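PDB 4CVU: beta-mannosidase from Trichoderma harzianum, which probably hydrolyses beta-mannosidic bonds at the non-reducing ends of mannosides and mannose-containing oligosaccharides, as a retaining family 2 glycoside hydrolase. Local coordinates for residues Y705-D710 against P715-L720; D681-E686 against K727-V732; W373-N378 against L442-F447. All blocks are in the same frame, centred on the assembly; numbering follows the deposited sequence.

Contact 1 (Y705-D710 against P715-L720); sequences YWQLND and PTWAGL
Y705-D710 and P715-L720 meet in a buried, mainly backbone-to-backbone contact within the loop that follows strand 702-705, with two tryptophans at one end and two leucines at the other. Q707 N donates to W717 O at 3.1 Å in an almost straight bond (164° at the hydrogen). Further along, L708 O is gripped by two successive amides, L720 N at 2.9 Å and G719 N at 3.0 Å, which reach it from different directions. Strand 702-705 pairs with strand 380-389, which closes the catalytic (beta/alpha)8 barrel, and the W706-Q707 peptide just beyond it is cis, as at the same strand end in many clan GH-A glycosidases. The W706 indole turns its CD1 edge toward the face of W717 in a T-shaped pair, the five-membered rings inclined at 77°; CD1 comes to 3.4 Å from W717 CB. The Q707 amide lies almost parallel to the W717 ring plane. Q707 CG sits between backbone N and carbonyl carbon (chi1 57°), and the amide then reaches back to its own chain, where Q707 NE2 donates to N709 O at 2.8 Å. T716 OG1 works both ways, giving its proton to the syn lone pair of D710 OD1 at 2.6 Å while accepting from A718 N in an ST turn. At the leucine end, L708 CD1 presses on L720 CD1 at a tight 3.4 Å, beside helix 401-413. Outside the pair, W717 NE1 bonds to Y575 OH and N709 ND2 to I390 O.

Contact 2 (D681-E686 against K727-V732); sequences DMYKSE and KVLPYV
Y683 against L729 and K684 against V732 make an entirely apolar contact between helix 664-692 and helix 729-736. L729 sets both methyls along the Y683 side chain, from CB out to CE2: its CD1 lies 3.4 Å from Y683 CD2 and equally close to CB, at the root of the ring, while its CD2 reaches further out, to 3.6 Å from Y683 CE2. With L729 CG trans to the backbone N (chi1 171°), the fork is carried forward to the tyrosine, and the two side chains run at about a right angle. One turn on, V732 sets CG1 against the base of the lysine chain, 3.6 Å from K684 CB; the K684 and V732 side chains are likewise roughly perpendicular. Between them, L729 and V732 present the i and i+3 positions of helix 729-736 to the adjacent positions Y683 and K684 of helix 664-692. These helices precede and follow strand 702-705, the last of the (beta/alpha)8 barrel, so the contact packs two neighbouring helices of the barrel's outer layer. Within the longer helix, S685 N bonds to D681 O at 2.9 Å and E686 N to M682 O at 3.0 Å. In the partner segment V732 N reaches V728 O in a weak bond of 3.4 Å. Polar ends of the contacting side chains are served elsewhere. Y683 OH hydrogen-bonds with W706 O and F597 N, which fixes the far end of the ring pressed by L729. The fully extended K684 carries NZ away to N847 OD1 on strand 841-849.

Contact 3 (W373-N378 against L442-F447); sequences WHFEIN and LLWSEF
W444 brings CE3, CZ3 and CH2 of its six-membered ring against the tip of F375 and the NE1-CZ2 edge of W373. Its CE3 lies 3.8 Å from F375 CZ. The phenyl and the benzo ring are neither stacked nor at right angles: their planes meet at 41°, with centroids 5.9 Å apart, and the phenyl touches with CZ and CE1. The next corner of the indole meets W373 at the edge, where W444 CH2 sits in the plane of that ring, 4.0 Å from W373 NE1, and also approaches W373 CZ2. No hydrogen bond crosses the contact. The backbones of F375 and W444 stay well apart, and long aromatic side chains bridge the distance. W444 stands on strand 442-446, a parallel strand of the (beta/alpha)8 barrel flanked by strands 418-421 and 481-485, while strand 374-377 belongs to the antiparallel strands that lead into strand 380-389. A classic beta bulge, with W373 and H374 both opposite S354, marks the start of strand 374-377. F353 joins the cluster, meeting both F375 and W373. The W444 indole swings out with CG roughly opposite the backbone N (chi1 152°), and its NE1 donates to the anti lone pair of E446 OE2 at 2.8 Å, tilted 29° from the ring plane. This bond pins the ring's rotation; the same carboxylate oxygen also makes a salt bridge with R420. Replacing W444 by an alanine would remove the indole and is likely to open a gap between F375 and W373, leave their touching edges without this partner and take the indole donor from E446. On the side of strand 374-377 turned away from W444, H374 NE2 donates to E376 OE2 at 3.2 Å.

All three contacts lie in the barrel domain. Along the chain, contact 3 closes first; contact 1 then lies nested inside the loop closed by contact 2. Contacts 1 and 2 are neighbours, with centres 11 Å apart, and touch directly: besides the tyrosine bond of contact 2, G719 O probably hydrogen-bonds to K727 N, tying the loop after strand 702-705 to helix 664-692 and to the residues leading into helix 729-736. Contact 3 stands apart, its centre 21 Å from contact 1 and 24 Å from contact 2, but strand 380-389 links it to contact 1 through one sheet, pairing with both 374-377 and 702-705. Contact 3 thus lies near the barrel's entry, contacts 1 and 2 at its last strand.

Contact 1 (Y705-D710 against P715-L720)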
# COMPACT_ATOMS: atom_id res chain seq x y z
N TYR A 705 9.44 -29.04 12.81
CA TYR A 705 8.96 -28.68 11.49
C TYR A 705 9.68 -27.47 10.88
O TYR A 705 10.23 -26.59 11.58
CB TYR A 705 7.44 -28.56 11.47
CG TYR A 705 6.79 -27.34 12.16
CD1 TYR A 705 6.87 -26.08 11.59
CD2 TYR A 705 6.06 -27.49 13.34
CE1 TYR A 705 6.23 -24.98 12.20
CE2 TYR A 705 5.43 -26.41 13.94
CZ TYR A 705 5.51 -25.16 13.37
OH TYR A 705 4.89 -24.07 13.96
N TRP A 706 9.71 -27.46 9.55
CA TRP A 706 10.24 -26.33 8.78
C TRP A 706 9.05 -25.50 8.31
O TRP A 706 8.25 -25.99 7.50
CB TRP A 706 11.09 -26.83 7.57
CG TRP A 706 11.73 -25.63 6.97
CD1 TRP A 706 11.19 -24.81 6.06
CD2 TRP A 706 12.95 -25.01 7.40
NE1 TRP A 706 11.99 -23.73 5.84
CE2 TRP A 706 13.09 -23.83 6.65
CE3 TRP A 706 13.95 -25.35 8.31
CZ2 TRP A 706 14.16 -23.00 6.78
CZ3 TRP A 706 15.03 -24.51 8.46
CH2 TRP A 706 15.13 -23.34 7.69
N GLN A 707 8.85 -24.25 8.75
CA GLN A 707 9.72 -23.46 9.60
C GLN A 707 8.78 -22.72 10.55
O GLN A 707 7.57 -22.64 10.30
CB GLN A 707 10.51 -22.43 8.79
CG GLN A 707 9.65 -21.47 7.98
CD GLN A 707 10.38 -20.75 6.86
OE1 GLN A 707 10.69 -21.33 5.83
NE2 GLN A 707 10.63 -19.45 7.05
N LEU A 708 9.31 -22.25 11.67
CA LEU A 708 8.45 -21.64 12.65
C LEU A 708 7.88 -20.38 12.06
O LEU A 708 6.67 -20.16 12.10
CB LEU A 708 9.23 -21.30 13.94
CG LEU A 708 8.51 -20.34 14.94
CD1 LEU A 708 7.36 -21.02 15.62
CD2 LEU A 708 9.46 -19.89 15.99
N ASN A 709 8.77 -19.54 11.52
CA ASN A 709 8.46 -18.12 11.39
C ASN A 709 8.90 -17.48 10.07
O ASN A 709 9.71 -18.08 9.34
CB ASN A 709 9.07 -17.36 12.57
CG ASN A 709 10.59 -17.39 12.56
OD1 ASN A 709 11.19 -18.45 12.46
ND2 ASN A 709 11.21 -16.22 12.67
N ASP A 710 8.41 -16.26 9.80
CA ASP A 710 8.65 -15.53 8.54
C ASP A 710 9.52 -14.29 8.76
O ASP A 710 9.38 -13.60 9.76
CB ASP A 710 7.35 -15.01 7.89
CG ASP A 710 6.70 -16.01 6.95
OD1 ASP A 710 7.41 -16.71 6.21
OD2 ASP A 710 5.44 -16.08 6.93
N PRO A 715 4.80 -16.01 0.42
CA PRO A 715 4.44 -17.42 0.60
C PRO A 715 5.64 -18.24 1.02
O PRO A 715 6.66 -18.23 0.32
CB PRO A 715 3.91 -17.84 -0.75
CG PRO A 715 4.44 -16.89 -1.70
CD PRO A 715 4.79 -15.62 -0.99
N THR A 716 5.55 -18.89 2.18
CA THR A 716 6.66 -19.74 2.68
C THR A 716 6.22 -20.95 3.49
O THR A 716 5.03 -21.27 3.63
CB THR A 716 7.55 -18.93 3.66
OG1 THR A 716 6.88 -18.92 4.93
CG2 THR A 716 7.86 -17.44 3.18
N TRP A 717 7.18 -21.60 4.11
CA TRP A 717 6.92 -22.74 5.01
C TRP A 717 6.53 -22.31 6.46
O TRP A 717 6.31 -23.18 7.32
CB TRP A 717 8.14 -23.67 5.06
CG TRP A 717 8.67 -24.19 3.75
CD1 TRP A 717 8.52 -25.47 3.25
CD2 TRP A 717 9.52 -23.51 2.80
NE1 TRP A 717 9.12 -25.59 2.05
CE2 TRP A 717 9.77 -24.42 1.74
CE3 TRP A 717 10.04 -22.21 2.71
CZ2 TRP A 717 10.50 -24.07 0.61
CZ3 TRP A 717 10.79 -21.87 1.59
CH2 TRP A 717 11.01 -22.80 0.54
N ALA A 718 6.46 -21.00 6.74
CA ALA A 718 6.22 -20.52 8.08
C ALA A 718 4.86 -20.92 8.62
O ALA A 718 3.91 -21.14 7.84
CB ALA A 718 6.35 -18.98 8.12
N GLY A 719 4.78 -21.09 9.95
CA GLY A 719 3.54 -21.23 10.65
C GLY A 719 3.15 -19.87 11.26
O GLY A 719 2.00 -19.65 11.52
N LEU A 720 4.11 -19.02 11.51
CA LEU A 720 3.87 -17.67 12.10
C LEU A 720 4.35 -16.64 11.10
O LEU A 720 5.49 -16.68 10.67
CB LEU A 720 4.64 -17.50 13.39
CG LEU A 720 4.51 -18.57 14.49
CD1 LEU A 720 5.42 -18.20 15.64
CD2 LEU A 720 3.09 -18.79 14.97

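Contact 2 (D681-E686 against K727-V732)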
# COMPACT_ATOMS: atom_id res chain seq x y z
N ASP A 681 -2.65 -29.81 7.49
CA ASP A 681 -3.05 -31.21 7.47
C ASP A 681 -1.85 -32.09 7.13
O ASP A 681 -1.72 -33.20 7.66
CB ASP A 681 -4.22 -31.41 6.50
CG ASP A 681 -5.60 -31.11 7.14
OD1 ASP A 681 -5.68 -31.04 8.38
OD2 ASP A 681 -6.61 -30.92 6.40
N MET A 682 -1.03 -31.66 6.18
CA MET A 682 0.21 -32.39 5.86
C MET A 682 1.19 -32.44 7.04
O MET A 682 1.74 -33.49 7.31
CB MET A 682 0.88 -31.89 4.59
CG MET A 682 1.90 -32.89 4.02
SD MET A 682 2.90 -32.23 2.67
CE MET A 682 3.74 -30.94 3.57
N TYR A 683 1.38 -31.34 7.77
CA TYR A 683 2.30 -31.35 8.89
C TYR A 683 1.79 -32.29 9.98
O TYR A 683 2.55 -33.10 10.53
CB TYR A 683 2.55 -29.93 9.46
CG TYR A 683 3.48 -29.07 8.64
CD1 TYR A 683 3.29 -28.94 7.27
CD2 TYR A 683 4.45 -28.29 9.22
CE1 TYR A 683 4.10 -28.13 6.51
CE2 TYR A 683 5.26 -27.45 8.46
CZ TYR A 683 5.05 -27.38 7.11
OH TYR A 683 5.83 -26.59 6.32
N LYS A 684 0.48 -32.21 10.26
CA LYS A 684 -0.20 -33.11 11.20
C LYS A 684 0.06 -34.55 10.83
O LYS A 684 0.43 -35.38 11.67
CB LYS A 684 -1.69 -32.85 11.17
CG LYS A 684 -2.53 -33.74 12.05
CD LYS A 684 -3.99 -33.72 11.59
CE LYS A 684 -4.88 -34.59 12.41
NZ LYS A 684 -6.29 -34.54 11.91
N SER A 685 -0.15 -34.82 9.55
CA SER A 685 0.09 -36.16 9.03
C SER A 685 1.55 -36.64 9.26
O SER A 685 1.81 -37.85 9.56
CB SER A 685 -0.27 -36.22 7.55
OG SER A 685 -0.11 -37.56 7.06
N GLU A 686 2.52 -35.73 9.12
CA GLU A 686 3.89 -36.10 9.37
C GLU A 686 4.18 -36.18 10.85
O GLU A 686 4.78 -37.13 11.30
CB GLU A 686 4.88 -35.18 8.65
CG GLU A 686 4.89 -35.38 7.15
CD GLU A 686 6.00 -34.65 6.44
OE1 GLU A 686 7.15 -34.68 6.88
OE2 GLU A 686 5.73 -34.07 5.40
N LYS A 727 -0.96 -18.82 11.16
CA LYS A 727 -1.60 -19.56 10.10
C LYS A 727 -2.45 -20.64 10.75
O LYS A 727 -2.57 -20.69 11.98
CB LYS A 727 -0.56 -20.22 9.17
CG LYS A 727 0.34 -19.24 8.44
CD LYS A 727 1.03 -19.89 7.24
CE LYS A 727 2.02 -18.92 6.59
NZ LYS A 727 2.89 -19.46 5.50
N VAL A 728 -3.04 -21.49 9.91
CA VAL A 728 -3.74 -22.67 10.36
C VAL A 728 -2.75 -23.66 11.00
O VAL A 728 -3.09 -24.28 11.98
CB VAL A 728 -4.53 -23.37 9.23
CG1 VAL A 728 -5.22 -24.64 9.71
CG2 VAL A 728 -5.58 -22.45 8.67
N LEU A 729 -1.52 -23.75 10.47
CA LEU A 729 -0.52 -24.73 10.94
C LEU A 729 -0.28 -24.81 12.46
O LEU A 729 -0.33 -25.87 13.05
CB LEU A 729 0.81 -24.51 10.24
CG LEU A 729 2.01 -25.31 10.76
CD1 LEU A 729 1.76 -26.82 10.65
CD2 LEU A 729 3.19 -24.89 9.93
N PRO A 730 0.02 -23.69 13.09
CA PRO A 730 0.35 -23.73 14.52
C PRO A 730 -0.80 -24.18 15.41
O PRO A 730 -0.51 -24.64 16.51
CB PRO A 730 0.80 -22.26 14.83
CG PRO A 730 0.31 -21.48 13.68
CD PRO A 730 0.28 -22.39 12.48
N TYR A 731 -2.05 -23.94 15.00
CA TYR A 731 -3.23 -24.43 15.73
C TYR A 731 -3.30 -25.93 15.67
O TYR A 731 -3.61 -26.60 16.68
CB TYR A 731 -4.50 -23.84 15.14
CG TYR A 731 -4.70 -22.37 15.49
CD1 TYR A 731 -5.03 -22.00 16.79
CD2 TYR A 731 -4.55 -21.38 14.54
CE1 TYR A 731 -5.20 -20.66 17.11
CE2 TYR A 731 -4.74 -20.05 14.88
CZ TYR A 731 -5.05 -19.71 16.18
OH TYR A 731 -5.27 -18.38 16.51
N VAL A 732 -3.02 -26.50 14.50
CA VAL A 732 -2.97 -27.98 14.32
C VAL A 732 -1.77 -28.72 14.96
O VAL A 732 -1.93 -29.76 15.59
CB VAL A 732 -3.06 -28.33 12.83
CG1 VAL A 732 -3.07 -29.85 12.64
CG2 VAL A 732 -4.34 -27.75 12.22

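Contact 3 (W373-N378 against L442-F447)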
# COMPACT_ATOMS: atom_id res chain seq x y z
N TRP A 373 20.23 -40.51 17.18
CA TRP A 373 20.15 -39.05 17.00
C TRP A 373 19.06 -38.59 17.94
O TRP A 373 17.93 -38.54 17.55
CB TRP A 373 19.86 -38.65 15.55
CG TRP A 373 20.00 -37.21 15.27
CD1 TRP A 373 19.23 -36.19 15.74
CD2 TRP A 373 21.03 -36.60 14.46
NE1 TRP A 373 19.70 -34.99 15.26
CE2 TRP A 373 20.81 -35.21 14.49
CE3 TRP A 373 22.10 -37.09 13.75
CZ2 TRP A 373 21.63 -34.33 13.83
CZ3 TRP A 373 22.94 -36.22 13.10
CH2 TRP A 373 22.68 -34.82 13.14
N HIS A 374 19.40 -38.29 19.18
CA HIS A 374 18.47 -37.81 20.16
C HIS A 374 19.11 -36.97 21.26
O HIS A 374 20.30 -36.87 21.36
CB HIS A 374 17.61 -38.94 20.76
CG HIS A 374 18.35 -39.84 21.70
ND1 HIS A 374 18.97 -40.99 21.28
CD2 HIS A 374 18.56 -39.76 23.03
CE1 HIS A 374 19.52 -41.58 22.31
NE2 HIS A 374 19.29 -40.85 23.38
N PHE A 375 18.26 -36.39 22.09
CA PHE A 375 18.69 -35.54 23.17
C PHE A 375 18.33 -36.17 24.52
O PHE A 375 17.34 -36.88 24.62
CB PHE A 375 18.02 -34.18 23.01
CG PHE A 375 18.58 -33.35 21.89
CD1 PHE A 375 18.10 -33.48 20.59
CD2 PHE A 375 19.57 -32.41 22.14
CE1 PHE A 375 18.61 -32.69 19.60
CE2 PHE A 375 20.07 -31.61 21.14
CZ PHE A 375 19.62 -31.77 19.87
N GLU A 376 19.12 -35.90 25.55
CA GLU A 376 18.84 -36.29 26.94
C GLU A 376 19.01 -35.10 27.89
O GLU A 376 20.01 -34.39 27.81
CB GLU A 376 19.77 -37.40 27.38
CG GLU A 376 19.64 -38.66 26.55
CD GLU A 376 20.58 -39.76 26.98
OE1 GLU A 376 21.26 -39.62 28.03
OE2 GLU A 376 20.65 -40.78 26.25
N ILE A 377 18.06 -34.90 28.79
CA ILE A 377 18.15 -33.80 29.75
C ILE A 377 18.31 -34.37 31.15
O ILE A 377 17.48 -35.11 31.61
CB ILE A 377 16.96 -32.82 29.67
CG1 ILE A 377 17.09 -31.62 30.61
CG2 ILE A 377 15.65 -33.50 29.97
CD1 ILE A 377 18.06 -30.55 30.22
N ASN A 378 19.43 -34.03 31.78
CA ASN A 378 19.76 -34.55 33.09
C ASN A 378 19.65 -36.08 33.08
O ASN A 378 19.13 -36.65 33.97
CB ASN A 378 18.87 -33.96 34.15
CG ASN A 378 19.07 -32.48 34.31
OD1 ASN A 378 20.18 -32.00 34.26
ND2 ASN A 378 17.97 -31.73 34.48
N LEU A 442 14.59 -25.40 24.77
CA LEU A 442 15.94 -25.80 24.35
C LEU A 442 16.27 -25.19 23.02
O LEU A 442 15.41 -25.20 22.12
CB LEU A 442 16.05 -27.35 24.25
CG LEU A 442 16.04 -28.06 25.61
CD1 LEU A 442 15.98 -29.58 25.44
CD2 LEU A 442 17.27 -27.68 26.40
N LEU A 443 17.49 -24.64 22.88
CA LEU A 443 17.97 -24.07 21.64
C LEU A 443 19.10 -24.88 21.02
O LEU A 443 20.26 -24.78 21.43
CB LEU A 443 18.45 -22.61 21.84
CG LEU A 443 17.37 -21.64 22.23
CD1 LEU A 443 17.85 -20.21 22.30
CD2 LEU A 443 16.15 -21.82 21.37
N TRP A 444 18.78 -25.66 20.02
CA TRP A 444 19.78 -26.33 19.26
C TRP A 444 20.43 -25.29 18.38
O TRP A 444 19.81 -24.85 17.48
CB TRP A 444 19.11 -27.43 18.45
CG TRP A 444 19.70 -27.86 17.16
CD1 TRP A 444 20.67 -27.27 16.41
CD2 TRP A 444 19.36 -29.05 16.48
NE1 TRP A 444 20.92 -28.00 15.30
CE2 TRP A 444 20.13 -29.10 15.31
CE3 TRP A 444 18.43 -30.05 16.70
CZ2 TRP A 444 20.03 -30.14 14.39
CZ3 TRP A 444 18.34 -31.09 15.80
CH2 TRP A 444 19.11 -31.12 14.66
N SER A 445 21.70 -25.00 18.57
CA SER A 445 22.37 -23.92 17.93
C SER A 445 23.40 -24.33 16.91
O SER A 445 23.86 -25.46 16.92
CB SER A 445 22.97 -22.96 18.96
OG SER A 445 21.99 -22.66 19.89
N GLU A 446 23.71 -23.40 16.01
CA GLU A 446 24.55 -23.74 14.85
C GLU A 446 25.54 -22.63 14.55
O GLU A 446 25.32 -21.47 14.88
CB GLU A 446 23.67 -24.05 13.62
CG GLU A 446 22.77 -25.27 13.86
CD GLU A 446 22.10 -25.89 12.62
OE1 GLU A 446 22.09 -25.33 11.52
OE2 GLU A 446 21.54 -26.98 12.78
N PHE A 447 26.66 -23.01 13.94
CA PHE A 447 27.63 -22.06 13.44
C PHE A 447 27.21 -21.53 12.05
O PHE A 447 26.56 -22.26 11.29
CB PHE A 447 29.03 -22.70 13.35
CG PHE A 447 29.57 -23.22 14.67
CD1 PHE A 447 29.21 -22.67 15.89
CD2 PHE A 447 30.49 -24.26 14.67
CE1 PHE A 447 29.73 -23.14 17.07
CE2 PHE A 447 31.03 -24.75 15.86
CZ PHE A 447 30.64 -24.19 17.06